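Local coordinates for protein probable TonB-dependent siderophore receptor PiuA (Acinetobacter baumannii, PDB 5FP1) that probably binds iron-chelating siderophores at the outer membrane, possibly including ferric enterobactin, as the first step of TonB-dependent iron uptake, at residues Lys142-Ser153 / Ile164-Phe172; Ala196-Ile207 / Leu219-Pro230. All blocks are in the same frame, centred on the assembly; numbering follows the deposited sequence. Where two conformers were deposited one is given.

Interaction 1 (Lys142-Ser153 / Ile164-Phe172); sequences KVAKKGDFLEGS and ITLDGNKDF
Asn169 fills the tight part of this contact, between the Phe149 ring and the loop that leads into strand 149-157. Its CB lies over one face of the ring, 3.4 Å from the centroid, a CH-pi contact, and the amide runs on nearly parallel to the ring, the planes 8° apart. With CG anti to the backbone N (chi1 -174°), the amide reaches the loop and is read at both ends: OD1 accepts from Lys145 N, while ND2 donates to Lys145 O at 2.8 Å and, in a strongly bent, weak bond, to Gly147 O. This two-way pairing with Lys145 fixes which way the amide is flipped. Next to it, Asp171 OD2 takes Gly147 N on its anti lone pair at 2.8 Å. Asp167 stands on the same face as Phe149, its carboxylate almost perpendicular to the ring and salt-bridged to Arg179 of strand 177-188. Behind these side chains, the paired main chains of Phe149 and Asn169, Glu151 and Asp167, and Ser153 and Thr165 each exchange two hydrogen bonds. The other face is looser: Leu150 CD1 lies 3.9 Å from Gly168 CA and reaches Leu166 CD2 only at 4.2 Å. Toward the exposed end, the carboxylate of Asp148 is held to Asp171 N by weak bonds, and the chain of Lys170 bends along the surface. The alternating pairs of two neighbouring strands, 174° apart in direction and joined by a short turn, form an antiparallel beta hairpin, the first of the TonB-dependent receptor barrel.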
loop_
_atom_site.group_PDB
_atom_site.type_symbol
_atom_site.label_atom_id
_atom_site.label_comp_id
_atom_site.label_asym_id
_atom_site.label_seq_id
_atom_site.Cartn_x
_atom_site.Cartn_y
_atom_site.Cartn_z
ATOM N N LYS A 142 10.803 7.035 11.279
ATOM C CA LYS A 142 11.751 7.914 11.948
ATOM C C LYS A 142 11.784 7.542 13.417
ATOM O O LYS A 142 10.760 7.537 14.072
ATOM C CB LYS A 142 11.276 9.349 11.836
ATOM C CG LYS A 142 11.346 9.899 10.420
ATOM C CD LYS A 142 10.560 11.196 10.302
ATOM C CE LYS A 142 10.848 11.843 8.962
ATOM N NZ LYS A 142 9.762 12.767 8.559
ATOM N N VAL A 143 12.962 7.298 13.946
ATOM C CA VAL A 143 13.073 7.070 15.376
ATOM C C VAL A 143 14.238 7.866 16.039
ATOM O O VAL A 143 15.156 8.335 15.369
ATOM C CB VAL A 143 13.154 5.555 15.671
ATOM C CG1 VAL A 143 14.382 4.939 15.026
ATOM C CG2 VAL A 143 13.131 5.291 17.169
ATOM N N ALA A 144 14.156 8.007 17.360
ATOM C CA ALA A 144 15.162 8.732 18.129
ATOM C C ALA A 144 16.534 8.225 17.773
ATOM O O ALA A 144 16.757 7.014 17.674
ATOM C CB ALA A 144 14.913 8.560 19.625
ATOM N N LYS A 145 17.464 9.160 17.613
ATOM C CA LYS A 145 18.815 8.821 17.265
ATOM C C LYS A 145 19.818 9.876 17.767
ATOM O O LYS A 145 19.449 10.894 18.391
ATOM C CB LYS A 145 18.907 8.646 15.742
ATOM C CG LYS A 145 18.539 9.900 14.978
ATOM C CD LYS A 145 18.458 9.633 13.488
ATOM C CE LYS A 145 18.332 10.928 12.724
ATOM N NZ LYS A 145 18.238 10.674 11.267
ATOM N N LYS A 146 21.100 9.635 17.532
ATOM C CA LYS A 146 22.114 10.550 18.059
ATOM C C LYS A 146 22.108 11.905 17.341
ATOM O O LYS A 146 21.833 11.988 16.147
ATOM C CB LYS A 146 23.511 9.927 17.990
ATOM C CG LYS A 146 24.020 9.662 16.589
ATOM C CD LYS A 146 25.454 9.143 16.608
ATOM C CE LYS A 146 25.985 8.976 15.192
ATOM N NZ LYS A 146 27.181 8.091 15.141
ATOM N N GLY A 147 22.416 12.968 18.076
ATOM C CA GLY A 147 22.496 14.296 17.487
ATOM C C GLY A 147 21.215 15.060 17.734
ATOM O O GLY A 147 20.128 14.516 17.570
ATOM N N ASP A 148 21.342 16.319 18.130
ATOM C CA ASP A 148 20.184 17.144 18.435
ATOM C C ASP A 148 19.683 17.812 17.172
ATOM O O ASP A 148 20.473 18.129 16.288
ATOM C CB ASP A 148 20.517 18.173 19.512
ATOM C CG ASP A 148 20.721 17.530 20.867
ATOM O OD1 ASP A 148 21.564 16.619 20.948
ATOM O OD2 ASP A 148 20.025 17.894 21.838
ATOM N N PHE A 149 18.364 17.977 17.064
ATOM C CA PHE A 149 17.788 18.731 15.949
ATOM C C PHE A 149 16.327 19.088 16.167
ATOM O O PHE A 149 15.636 18.468 16.987
ATOM C CB PHE A 149 17.995 18.016 14.610
ATOM C CG PHE A 149 17.334 16.662 14.502
ATOM C CD1 PHE A 149 16.000 16.550 14.120
ATOM C CD2 PHE A 149 18.063 15.498 14.702
ATOM C CE1 PHE A 149 15.397 15.307 13.981
ATOM C CE2 PHE A 149 17.467 14.253 14.564
ATOM C CZ PHE A 149 16.127 14.159 14.197
ATOM N N LEU A 150 15.901 20.155 15.489
ATOM C CA LEU A 150 14.514 20.562 15.441
ATOM C C LEU A 150 14.182 20.921 14.004
ATOM O O LEU A 150 14.824 21.785 13.410
ATOM C CB LEU A 150 14.243 21.748 16.358
ATOM C CG LEU A 150 12.796 22.250 16.371
ATOM C CD1 LEU A 150 11.843 21.201 16.924
ATOM C CD2 LEU A 150 12.686 23.526 17.183
ATOM N N GLU A 151 13.200 20.222 13.439
ATOM C CA GLU A 151 12.739 20.478 12.068
ATOM C C GLU A 151 11.230 20.722 12.077
ATOM O O GLU A 151 10.519 20.273 12.977
ATOM C CB GLU A 151 13.028 19.299 11.153
ATOM C CG GLU A 151 14.483 18.918 11.013
ATOM C CD GLU A 151 14.674 17.771 10.034
ATOM O OE1 GLU A 151 14.029 17.785 8.964
ATOM O OE2 GLU A 151 15.463 16.856 10.336
ATOM N N GLY A 152 10.750 21.445 11.079
ATOM C CA GLY A 152 9.352 21.794 11.028
ATOM C C GLY A 152 8.966 22.283 9.655
ATOM O O GLY A 152 9.818 22.626 8.838
ATOM N N SER A 153 7.660 22.306 9.417
ATOM C CA SER A 153 7.115 22.786 8.175
ATOM C C SER A 153 5.781 23.439 8.476
ATOM O O SER A 153 4.956 22.899 9.232
ATOM C CB SER A 153 6.927 21.622 7.211
ATOM O OG SER A 153 6.552 22.091 5.927
ATOM N N ILE A 164 0.922 21.357 9.185
ATOM C CA ILE A 164 2.052 21.710 10.039
ATOM C C ILE A 164 2.654 20.428 10.546
ATOM O O ILE A 164 1.937 19.542 11.019
ATOM C CB ILE A 164 1.582 22.563 11.246
ATOM C CG1 ILE A 164 1.038 23.904 10.764
ATOM C CG2 ILE A 164 2.732 22.799 12.224
ATOM C CD1 ILE A 164 0.201 24.638 11.790
ATOM N N THR A 165 3.968 20.304 10.427
ATOM C CA THR A 165 4.678 19.222 11.084
ATOM C C THR A 165 5.818 19.800 11.909
ATOM O O THR A 165 6.371 20.842 11.567
ATOM C CB THR A 165 5.299 18.252 10.069
ATOM O OG1 THR A 165 6.118 18.988 9.188
ATOM C CG2 THR A 165 4.239 17.547 9.245
ATOM N N LEU A 166 6.152 19.104 12.985
ATOM C CA LEU A 166 7.286 19.441 13.845
ATOM C C LEU A 166 7.973 18.155 14.216
ATOM O O LEU A 166 7.308 17.175 14.526
ATOM C CB LEU A 166 6.812 20.145 15.112
ATOM C CG LEU A 166 7.063 21.645 15.050
ATOM C CD1 LEU A 166 5.747 22.375 14.873
ATOM C CD2 LEU A 166 7.790 22.118 16.297
ATOM N N ASP A 167 9.302 18.141 14.159
ATOM C CA ASP A 167 10.097 16.928 14.422
ATOM C C ASP A 167 11.325 17.354 15.269
ATOM O O ASP A 167 12.218 18.022 14.766
ATOM C CB ASP A 167 10.546 16.330 13.099
ATOM C CG ASP A 167 11.315 15.010 13.250
ATOM O OD1 ASP A 167 11.443 14.510 14.384
ATOM O OD2 ASP A 167 11.807 14.472 12.217
ATOM N N GLY A 168 11.343 16.989 16.536
ATOM C CA GLY A 168 12.452 17.365 17.432
ATOM C C GLY A 168 13.120 16.145 18.024
ATOM O O GLY A 168 12.451 15.197 18.436
ATOM N N ASN A 169 14.452 16.168 18.066
ATOM C CA ASN A 169 15.243 15.071 18.607
ATOM C C ASN A 169 16.305 15.630 19.583
ATOM O O ASN A 169 17.078 16.501 19.220
ATOM C CB ASN A 169 15.929 14.351 17.454
ATOM C CG ASN A 169 16.656 13.097 17.887
ATOM O OD1 ASN A 169 16.127 12.008 17.778
ATOM N ND2 ASN A 169 17.889 13.248 18.365
ATOM N N LYS A 170 16.312 15.130 20.806
ATOM C CA LYS A 170 17.229 15.596 21.843
ATOM C C LYS A 170 18.132 14.442 22.274
ATOM O O LYS A 170 17.658 13.424 22.762
ATOM C CB LYS A 170 16.438 16.121 23.034
ATOM C CG LYS A 170 17.218 17.024 23.969
ATOM C CD LYS A 170 16.353 17.451 25.154
ATOM C CE LYS A 170 15.712 18.823 24.960
ATOM N NZ LYS A 170 16.695 19.928 25.155
ATOM N N ASP A 171 19.435 14.621 22.065
ATOM C CA ASP A 171 20.476 13.675 22.488
ATOM C C ASP A 171 20.977 14.099 23.869
ATOM O O ASP A 171 21.572 15.164 24.007
ATOM C CB ASP A 171 21.612 13.746 21.464
ATOM C CG ASP A 171 22.685 12.671 21.666
ATOM O OD1 ASP A 171 22.916 12.249 22.811
ATOM O OD2 ASP A 171 23.287 12.252 20.660
ATOM N N PHE A 172 20.710 13.310 24.902
ATOM C CA PHE A 172 21.082 13.708 26.263
ATOM C C PHE A 172 22.582 13.518 26.522
ATOM O O PHE A 172 23.040 13.714 27.640
ATOM C CB PHE A 172 20.292 12.918 27.312
ATOM C CG PHE A 172 18.834 13.307 27.418
ATOM C CD1 PHE A 172 17.913 12.879 26.466
ATOM C CD2 PHE A 172 18.375 14.076 28.498
ATOM C CE1 PHE A 172 16.571 13.223 26.570
ATOM C CE2 PHE A 172 17.033 14.426 28.606
ATOM C CZ PHE A 172 16.131 13.996 27.640
#

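Interaction 2 (Ala196-Ile207 / Leu219-Pro230); sequences AEYKRVGIAPSI and LSYYYLQTDDKP
Asp228 OD1 accepts from Lys199 N at 3.2 Å, met almost along the C-O axis. The same oxygen accepts from a water at 2.8 Å, which in turn accepts from Arg200 NH1 in the guanidinium plane, linking acid and base indirectly. Asp228 OD2 sits at the edge of the Tyr198 ring, 3.4 Å from Tyr198 CD1; Asp228 CG lies beside its own backbone N (chi1 -60°), which turns the carboxylate toward the neighbouring strand. A second water bridges Asp227 O and Lys199 NZ, and that ammonium also makes a salt bridge to Glu197 OE1 whose hydrogen bond is weak; Glu197 OE2 is taken by Lys260. Main-chain bonds persist here: Asp227 N donates to Lys199 O at 2.8 Å, and two-way bonding joins Glu197 to Lys229, as it does Val201 to Gln225, Ile203 to Tyr223 and Ile207 to Leu219. Pro205 has no N-H to offer Tyr221 O, though Pro205 O accepts Tyr221 N at 3.0 Å. The proline ring lies alongside Tyr221, with Pro205 CD 3.8 Å from Tyr221 CD2 at the ring edge, while Tyr221 OH bonds to His270. Tyr223 OH gives a very short bond of 2.5 Å to Gln225 OE1. Backbone pairing, supplemented by carboxylate, water and outside partners, thus binds an antiparallel hairpin in the TonB-dependent receptor barrel wall, with Arg200 on its inner face salt-bridged to Glu110.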
loop_
_atom_site.group_PDB
_atom_site.type_symbol
_atom_site.label_atom_id
_atom_site.label_comp_id
_atom_site.label_asym_id
_atom_site.label_seq_id
_atom_site.Cartn_x
_atom_site.Cartn_y
_atom_site.Cartn_z
ATOM N N ALA A 196 -14.736 15.609 -1.355
ATOM C CA ALA A 196 -14.073 14.899 -0.285
ATOM C C ALA A 196 -13.212 15.878 0.526
ATOM O O ALA A 196 -12.651 16.833 -0.027
ATOM C CB ALA A 196 -13.218 13.765 -0.846
ATOM N N GLU A 197 -13.072 15.609 1.816
ATOM C CA GLU A 197 -12.315 16.482 2.734
ATOM C C GLU A 197 -11.544 15.611 3.699
ATOM O O GLU A 197 -12.065 14.597 4.160
ATOM C CB GLU A 197 -13.248 17.348 3.592
ATOM C CG GLU A 197 -14.122 18.324 2.846
ATOM C CD GLU A 197 -15.134 18.982 3.778
ATOM O OE1 GLU A 197 -14.855 19.098 4.981
ATOM O OE2 GLU A 197 -16.215 19.342 3.315
ATOM N N TYR A 198 -10.328 16.021 4.028
ATOM C CA TYR A 198 -9.465 15.234 4.896
ATOM C C TYR A 198 -9.017 16.061 6.079
ATOM O O TYR A 198 -8.637 17.223 5.916
ATOM C CB TYR A 198 -8.240 14.751 4.094
ATOM C CG TYR A 198 -8.684 13.879 2.978
ATOM C CD1 TYR A 198 -9.006 12.541 3.222
ATOM C CD2 TYR A 198 -8.867 14.379 1.699
ATOM C CE1 TYR A 198 -9.480 11.719 2.222
ATOM C CE2 TYR A 198 -9.344 13.562 0.685
ATOM C CZ TYR A 198 -9.661 12.241 0.963
ATOM O OH TYR A 198 -10.136 11.412 -0.012
ATOM N N LYS A 199 -9.060 15.474 7.267
ATOM C CA LYS A 199 -8.528 16.134 8.469
ATOM C C LYS A 199 -7.861 15.090 9.326
ATOM O O LYS A 199 -8.438 14.032 9.587
ATOM C CB LYS A 199 -9.639 16.823 9.279
ATOM C CG LYS A 199 -10.451 17.853 8.496
ATOM C CD LYS A 199 -11.530 18.500 9.345
ATOM C CE LYS A 199 -12.253 19.584 8.555
ATOM N NZ LYS A 199 -12.750 19.057 7.244
ATOM N N ARG A 200 -6.647 15.368 9.768
ATOM C CA ARG A 200 -5.989 14.424 10.632
ATOM C C ARG A 200 -4.934 15.041 11.547
ATOM O O ARG A 200 -4.371 16.095 11.251
ATOM C CB ARG A 200 -5.394 13.274 9.801
ATOM C CG ARG A 200 -4.425 13.642 8.736
ATOM C CD ARG A 200 -4.146 12.481 7.771
ATOM N NE ARG A 200 -3.272 12.903 6.678
ATOM C CZ ARG A 200 -3.687 13.208 5.458
ATOM N NH1 ARG A 200 -4.984 13.181 5.152
ATOM N NH2 ARG A 200 -2.815 13.606 4.548
ATOM N N VAL A 201 -4.681 14.347 12.644
ATOM C CA VAL A 201 -3.677 14.729 13.630
ATOM C C VAL A 201 -2.910 13.479 14.037
ATOM O O VAL A 201 -3.476 12.373 14.118
ATOM C CB VAL A 201 -4.372 15.380 14.849
ATOM C CG1 VAL A 201 -3.431 15.498 16.042
ATOM C CG2 VAL A 201 -4.940 16.737 14.449
ATOM N N GLY A 202 -1.611 13.635 14.249
ATOM C CA GLY A 202 -0.794 12.535 14.694
ATOM C C GLY A 202 0.352 12.953 15.593
ATOM O O GLY A 202 0.775 14.111 15.612
ATOM N N ILE A 203 0.876 11.974 16.307
ATOM C CA ILE A 203 2.058 12.165 17.104
ATOM C C ILE A 203 2.835 10.857 17.120
ATOM O O ILE A 203 2.247 9.755 17.100
ATOM C CB ILE A 203 1.667 12.637 18.540
ATOM C CG1 ILE A 203 2.914 13.058 19.336
ATOM C CG2 ILE A 203 0.931 11.562 19.284
ATOM C CD1 ILE A 203 2.563 13.811 20.620
ATOM N N ALA A 204 4.163 10.973 17.128
ATOM C CA ALA A 204 5.045 9.815 17.112
ATOM C C ALA A 204 6.276 10.084 17.976
ATOM O O ALA A 204 7.294 10.499 17.443
ATOM C CB ALA A 204 5.522 9.521 15.697
ATOM N N PRO A 205 6.163 9.861 19.277
ATOM C CA PRO A 205 7.280 9.980 20.202
ATOM C C PRO A 205 8.047 8.678 20.382
ATOM O O PRO A 205 7.451 7.587 20.455
ATOM C CB PRO A 205 6.588 10.348 21.497
ATOM C CG PRO A 205 5.271 9.660 21.422
ATOM C CD PRO A 205 4.920 9.495 19.976
ATOM N N SER A 206 9.366 8.783 20.500
ATOM C CA SER A 206 10.152 7.626 20.865
ATOM C C SER A 206 11.365 7.991 21.742
ATOM O O SER A 206 11.801 9.135 21.769
ATOM C CB SER A 206 10.633 6.919 19.604
ATOM O OG SER A 206 11.347 7.798 18.802
ATOM N N ILE A 207 11.920 6.983 22.390
ATOM C CA ILE A 207 13.151 7.179 23.140
ATOM C C ILE A 207 14.028 5.966 23.017
ATOM O O ILE A 207 13.539 4.843 22.981
ATOM C CB ILE A 207 12.833 7.527 24.620
ATOM C CG1 ILE A 207 14.128 7.797 25.412
ATOM C CG2 ILE A 207 12.016 6.451 25.290
ATOM C CD1 ILE A 207 13.828 8.357 26.792
ATOM N N LEU A 219 11.946 2.452 22.694
ATOM C CA LEU A 219 10.512 2.471 22.979
ATOM C C LEU A 219 9.883 3.496 22.035
ATOM O O LEU A 219 10.334 4.644 21.939
ATOM C CB LEU A 219 10.220 2.923 24.414
ATOM C CG LEU A 219 10.928 2.183 25.536
ATOM C CD1 LEU A 219 10.583 2.813 26.875
ATOM C CD2 LEU A 219 10.529 0.727 25.532
ATOM N N SER A 220 8.836 3.106 21.319
ATOM C CA SER A 220 8.234 4.059 20.404
ATOM C C SER A 220 6.716 3.917 20.366
ATOM O O SER A 220 6.163 2.877 20.737
ATOM C CB SER A 220 8.857 3.929 19.014
ATOM O OG SER A 220 8.450 2.744 18.434
ATOM N N TYR A 221 6.062 5.004 19.981
ATOM C CA TYR A 221 4.627 5.055 19.917
ATOM C C TYR A 221 4.272 5.862 18.698
ATOM O O TYR A 221 4.976 6.817 18.340
ATOM C CB TYR A 221 4.079 5.726 21.180
ATOM C CG TYR A 221 2.601 6.012 21.180
ATOM C CD1 TYR A 221 1.662 4.965 21.172
ATOM C CD2 TYR A 221 2.114 7.320 21.232
ATOM C CE1 TYR A 221 0.302 5.227 21.192
ATOM C CE2 TYR A 221 0.750 7.577 21.247
ATOM C CZ TYR A 221 -0.149 6.533 21.214
ATOM O OH TYR A 221 -1.512 6.782 21.256
ATOM N N TYR A 222 3.167 5.473 18.059
ATOM C CA TYR A 222 2.660 6.136 16.888
ATOM C C TYR A 222 1.154 6.259 17.045
ATOM O O TYR A 222 0.481 5.308 17.442
ATOM C CB TYR A 222 2.980 5.328 15.620
ATOM C CG TYR A 222 2.469 5.973 14.342
ATOM C CD1 TYR A 222 3.147 7.020 13.758
ATOM C CD2 TYR A 222 1.294 5.536 13.729
ATOM C CE1 TYR A 222 2.689 7.624 12.602
ATOM C CE2 TYR A 222 0.830 6.134 12.573
ATOM C CZ TYR A 222 1.529 7.175 12.004
ATOM O OH TYR A 222 1.089 7.777 10.830
ATOM N N TYR A 223 0.641 7.430 16.716
ATOM C CA TYR A 223 -0.787 7.714 16.780
ATOM C C TYR A 223 -1.164 8.572 15.601
ATOM O O TYR A 223 -0.495 9.569 15.293
ATOM C CB TYR A 223 -1.132 8.484 18.056
ATOM C CG TYR A 223 -2.485 9.207 18.030
ATOM C CD1 TYR A 223 -3.664 8.526 18.294
ATOM C CD2 TYR A 223 -2.564 10.564 17.761
ATOM C CE1 TYR A 223 -4.891 9.180 18.298
ATOM C CE2 TYR A 223 -3.780 11.240 17.766
ATOM C CZ TYR A 223 -4.939 10.552 18.034
ATOM O OH TYR A 223 -6.146 11.236 18.040
ATOM N N LEU A 224 -2.256 8.187 14.955
ATOM C CA LEU A 224 -2.871 8.965 13.905
ATOM C C LEU A 224 -4.370 8.817 13.951
ATOM O O LEU A 224 -4.907 7.685 14.061
ATOM C CB LEU A 224 -2.380 8.505 12.527
ATOM C CG LEU A 224 -2.897 9.329 11.344
ATOM C CD1 LEU A 224 -2.228 10.677 11.266
ATOM C CD2 LEU A 224 -2.691 8.594 10.021
ATOM N N GLN A 225 -5.061 9.948 13.854
ATOM C CA GLN A 225 -6.515 9.935 13.892
ATOM C C GLN A 225 -7.058 10.849 12.823
ATOM O O GLN A 225 -6.564 11.981 12.646
ATOM C CB GLN A 225 -7.039 10.347 15.287
ATOM C CG GLN A 225 -8.541 10.105 15.428
ATOM C CD GLN A 225 -9.059 10.124 16.867
ATOM O OE1 GLN A 225 -8.301 10.068 17.863
ATOM N NE2 GLN A 225 -10.383 10.176 16.981
ATOM N N THR A 226 -8.044 10.348 12.072
ATOM C CA THR A 226 -8.596 11.082 10.932
ATOM C C THR A 226 -10.081 11.335 11.095
ATOM O O THR A 226 -10.782 10.615 11.820
ATOM C CB THR A 226 -8.442 10.309 9.595
ATOM O OG1 THR A 226 -9.406 9.244 9.571
ATOM C CG2 THR A 226 -7.067 9.733 9.440
ATOM N N ASP A 227 -10.575 12.333 10.360
ATOM C CA ASP A 227 -11.987 12.716 10.388
ATOM C C ASP A 227 -12.298 13.284 9.010
ATOM O O ASP A 227 -12.045 14.468 8.744
ATOM C CB ASP A 227 -12.206 13.778 11.490
ATOM C CG ASP A 227 -13.680 14.168 11.680
ATOM O OD1 ASP A 227 -14.591 13.482 11.196
ATOM O OD2 ASP A 227 -13.927 15.183 12.351
ATOM N N ASP A 228 -12.792 12.436 8.115
ATOM C CA ASP A 228 -12.872 12.765 6.720
ATOM C C ASP A 228 -14.310 12.758 6.205
ATOM O O ASP A 228 -15.185 12.093 6.784
ATOM C CB ASP A 228 -12.137 11.724 5.872
ATOM C CG ASP A 228 -10.663 11.596 6.186
ATOM O OD1 ASP A 228 -10.031 12.518 6.773
ATOM O OD2 ASP A 228 -10.122 10.550 5.753
ATOM N N LYS A 229 -14.513 13.437 5.085
ATOM C CA LYS A 229 -15.683 13.211 4.241
ATOM C C LYS A 229 -15.117 12.405 3.044
ATOM O O LYS A 229 -14.355 12.931 2.272
ATOM C CB LYS A 229 -16.312 14.530 3.779
ATOM C CG LYS A 229 -16.959 15.362 4.887
ATOM C CD LYS A 229 -18.049 14.527 5.552
ATOM C CE LYS A 229 -18.910 15.275 6.573
ATOM N NZ LYS A 229 -19.961 14.331 7.068
ATOM N N PRO A 230 -15.461 11.112 2.937
ATOM C CA PRO A 230 -14.715 10.224 2.036
ATOM C C PRO A 230 -15.082 10.396 0.570
ATOM O O PRO A 230 -16.203 10.783 0.223
ATOM C CB PRO A 230 -15.116 8.817 2.523
ATOM C CG PRO A 230 -16.489 9.004 3.084
ATOM C CD PRO A 230 -16.455 10.371 3.738
HETATM O O HOH W 1 -13.543 16.203 7.322
HETATM O O HOH W 2 -7.253 12.179 6.616
#

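Interactions 1 and 2 lie in series along the chain, their centres about 18 Å apart and on the same side of the protein's centre. Each joins the two strands of a hairpin, 149-157 with 161-171 and 197-209 with 215-226. Strand 177-188 lies between the hairpins, paired with 161-171 on one flank and 197-209 on the other, so together they form a run of five consecutive antiparallel strands in the barrel wall. They also touch directly: the loop at Val143 and Ala144 packs on Ser206, whose OG probably bonds to Ala144 N. The chain entering the barrel after strand 135-141 is thereby fastened to the inside of its wall.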